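Local coordinates for protein AHL synthase (Burkholderia glumae, PDB 3P2H) that probably makes N-acyl-homoserine lactone quorum-sensing signals from S-adenosyl-L-methionine and a fatty acyl group carried on acyl carrier protein, and is bound here to an inhibitor with an octanoyl tail, at residues A[126-131]-A[137-142]. The protein carries 3 engineered substitutions. Sequence-based numbering, arbitrary orientation.
Sequences AAVECA and RQLIGV. With NOO (N-(3-oxocyclohex-1-en-1-yl)octanamide), chain C.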
loop_
_atom_site.group_PDB
_atom_site.type_symbol
_atom_site.label_atom_id
_atom_site.label_comp_id
_atom_site.label_asym_id
_atom_site.label_seq_id
_atom_site.Cartn_x
_atom_site.Cartn_y
_atom_site.Cartn_z
ATOM N N ALA A 126 -5.760 7.534 4.286
ATOM C CA ALA A 126 -4.983 7.300 5.502
ATOM C C ALA A 126 -3.507 7.136 5.163
ATOM O O ALA A 126 -2.645 7.737 5.798
ATOM C CB ALA A 126 -5.498 6.053 6.222
ATOM N N ALA A 127 -3.222 6.315 4.158
ATOM C CA ALA A 127 -1.849 6.080 3.731
ATOM C C ALA A 127 -1.186 7.386 3.304
ATOM O O ALA A 127 -0.100 7.726 3.775
ATOM C CB ALA A 127 -1.830 5.084 2.577
ATOM N N VAL A 128 -1.839 8.117 2.408
ATOM C CA VAL A 128 -1.287 9.383 1.934
ATOM C C VAL A 128 -1.010 10.348 3.084
ATOM O O VAL A 128 0.087 10.885 3.200
ATOM C CB VAL A 128 -2.240 10.058 0.922
ATOM C CG1 VAL A 128 -1.760 11.476 0.604
ATOM C CG2 VAL A 128 -2.298 9.219 -0.359
ATOM N N GLU A 129 -2.010 10.547 3.933
ATOM C CA GLU A 129 -1.901 11.437 5.080
ATOM C C GLU A 129 -0.677 11.081 5.918
ATOM O O GLU A 129 0.152 11.941 6.231
ATOM C CB GLU A 129 -3.163 11.315 5.928
ATOM C CG GLU A 129 -3.350 12.404 6.955
ATOM C CD GLU A 129 -4.711 12.320 7.606
ATOM O OE1 GLU A 129 -5.353 13.381 7.771
ATOM O OE2 GLU A 129 -5.142 11.193 7.956
ATOM N N CYS A 130 -0.564 9.804 6.269
ATOM C CA CYS A 130 0.562 9.334 7.065
ATOM C C CYS A 130 1.903 9.608 6.381
ATOM O O CYS A 130 2.795 10.221 6.966
ATOM C CB CYS A 130 0.426 7.836 7.332
ATOM S SG CYS A 130 1.890 7.115 8.113
ATOM N N ALA A 131 2.034 9.163 5.135
ATOM C CA ALA A 131 3.269 9.349 4.381
ATOM C C ALA A 131 3.652 10.817 4.275
ATOM O O ALA A 131 4.825 11.171 4.408
ATOM C CB ALA A 131 3.122 8.748 2.985
ATOM N N ARG A 137 6.595 13.203 -0.534
ATOM C CA ARG A 137 5.979 14.072 -1.531
ATOM C C ARG A 137 5.389 13.211 -2.649
ATOM O O ARG A 137 4.629 13.692 -3.488
ATOM C CB ARG A 137 7.012 15.053 -2.083
ATOM C CG ARG A 137 7.447 16.068 -1.035
ATOM C CD ARG A 137 8.614 16.930 -1.481
ATOM N NE ARG A 137 8.908 17.953 -0.474
ATOM C CZ ARG A 137 9.833 18.899 -0.611
ATOM N NH1 ARG A 137 10.569 18.959 -1.712
ATOM N NH2 ARG A 137 10.003 19.803 0.346
ATOM N N GLN A 138 5.745 11.929 -2.637
ATOM C CA GLN A 138 5.249 10.968 -3.617
ATOM C C GLN A 138 5.223 9.557 -3.047
ATOM O O GLN A 138 5.978 9.223 -2.128
ATOM C CB GLN A 138 6.139 10.932 -4.859
ATOM C CG GLN A 138 6.093 12.138 -5.762
ATOM C CD GLN A 138 7.083 12.000 -6.899
ATOM O OE1 GLN A 138 8.286 11.920 -6.674
ATOM N NE2 GLN A 138 6.584 11.954 -8.123
ATOM N N LEU A 139 4.334 8.740 -3.602
ATOM C CA LEU A 139 4.232 7.339 -3.237
ATOM C C LEU A 139 4.529 6.587 -4.529
ATOM O O LEU A 139 4.231 7.075 -5.625
ATOM C CB LEU A 139 2.824 6.975 -2.767
ATOM C CG LEU A 139 2.302 7.575 -1.467
ATOM C CD1 LEU A 139 0.911 7.034 -1.216
ATOM C CD2 LEU A 139 3.225 7.229 -0.316
ATOM N N ILE A 140 5.134 5.413 -4.399
ATOM C CA ILE A 140 5.445 4.586 -5.553
ATOM C C ILE A 140 5.164 3.137 -5.186
ATOM O O ILE A 140 5.248 2.762 -4.020
ATOM C CB ILE A 140 6.921 4.757 -5.988
ATOM C CG1 ILE A 140 7.137 4.087 -7.350
ATOM C CG2 ILE A 140 7.856 4.170 -4.939
ATOM C CD1 ILE A 140 8.481 4.379 -7.974
ATOM N N GLY A 141 4.806 2.324 -6.174
ATOM C CA GLY A 141 4.524 0.931 -5.888
ATOM C C GLY A 141 3.877 0.185 -7.036
ATOM O O GLY A 141 3.264 0.782 -7.923
ATOM N N VAL A 142 4.024 -1.133 -7.024
ATOM C CA VAL A 142 3.439 -1.957 -8.063
ATOM C C VAL A 142 1.962 -2.079 -7.750
ATOM O O VAL A 142 1.580 -2.488 -6.648
ATOM C CB VAL A 142 4.073 -3.361 -8.093
ATOM C CG1 VAL A 142 3.424 -4.200 -9.170
ATOM C CG2 VAL A 142 5.560 -3.245 -8.327
HETATM C C1 NOO C . -5.909 -5.302 -5.324
HETATM O O1 NOO C . -6.716 -5.117 -6.230
HETATM C C2 NOO C . -4.628 -4.488 -5.192
HETATM C C3 NOO C . -3.462 -5.018 -4.626
HETATM C C4 NOO C . -3.571 -6.393 -3.934
HETATM C C5 NOO C . -4.986 -6.706 -3.305
HETATM C C6 NOO C . -6.173 -6.432 -4.279
HETATM N N7 NOO C . -2.148 -4.384 -4.647
HETATM C C8 NOO C . -1.115 -4.184 -3.693
HETATM O O8 NOO C . -0.619 -5.071 -3.006
HETATM C C9 NOO C . -0.540 -2.766 -3.477
HETATM C C10 NOO C . -0.868 -1.630 -4.480
HETATM C C11 NOO C . 0.297 -0.603 -4.502
HETATM C C12 NOO C . -0.195 0.851 -4.619
HETATM C C13 NOO C . 0.992 1.828 -4.764
HETATM C C14 NOO C . 0.616 3.054 -5.616
HETATM C C15 NOO C . 1.705 4.130 -5.569
#
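Leu-139 reaches from the strand to the helix with both of its methyls, and each finds its own partner. CD2 meets the methyl of Ala-131, CB to CD2 being 3.6 Å, while CD1 lies 4.0 Å from CG2 of Val-128, one helical turn earlier. Small Ala-131 suits this tight spot, since its single methyl lets the leucine come close to the helix. The branched Val-128 carries CG1 anti to its backbone N (chi1 171°), which leaves CG2 as the methyl that touches the leucine. With CG of Leu-139 turned opposite its own carbonyl carbon (chi1 -67°), the isobutyl fork is aimed off the sheet at the helix.

The root of the same side chain borders the inhibitor: CB of Leu-139 is 4.1 Å from C15, the last carbon of the octanoyl tail. Farther along the strand, C15 of the inhibitor lies 3.6 Å from N of Gly-141. Having no side chain, Gly-141 lets the backbone lie close beside the tail near C13. Leu-139 is itself anchored by backbone bonding to Ile-177 of strand 170-178, and its side chain also packs on Trp-98 of strand 97-105.

Strands 97-105 and 138-144 are parallel neighbours with helix 120-133 between them in sequence, so the contact belongs to the second half of a beta-alpha-beta crossover in the acetyltransferase-like core. No hydrogen bond joins the two segments; dispersion and the exclusion of water hold them, consistent with a greasy wall at the end of an acyl-chain pocket.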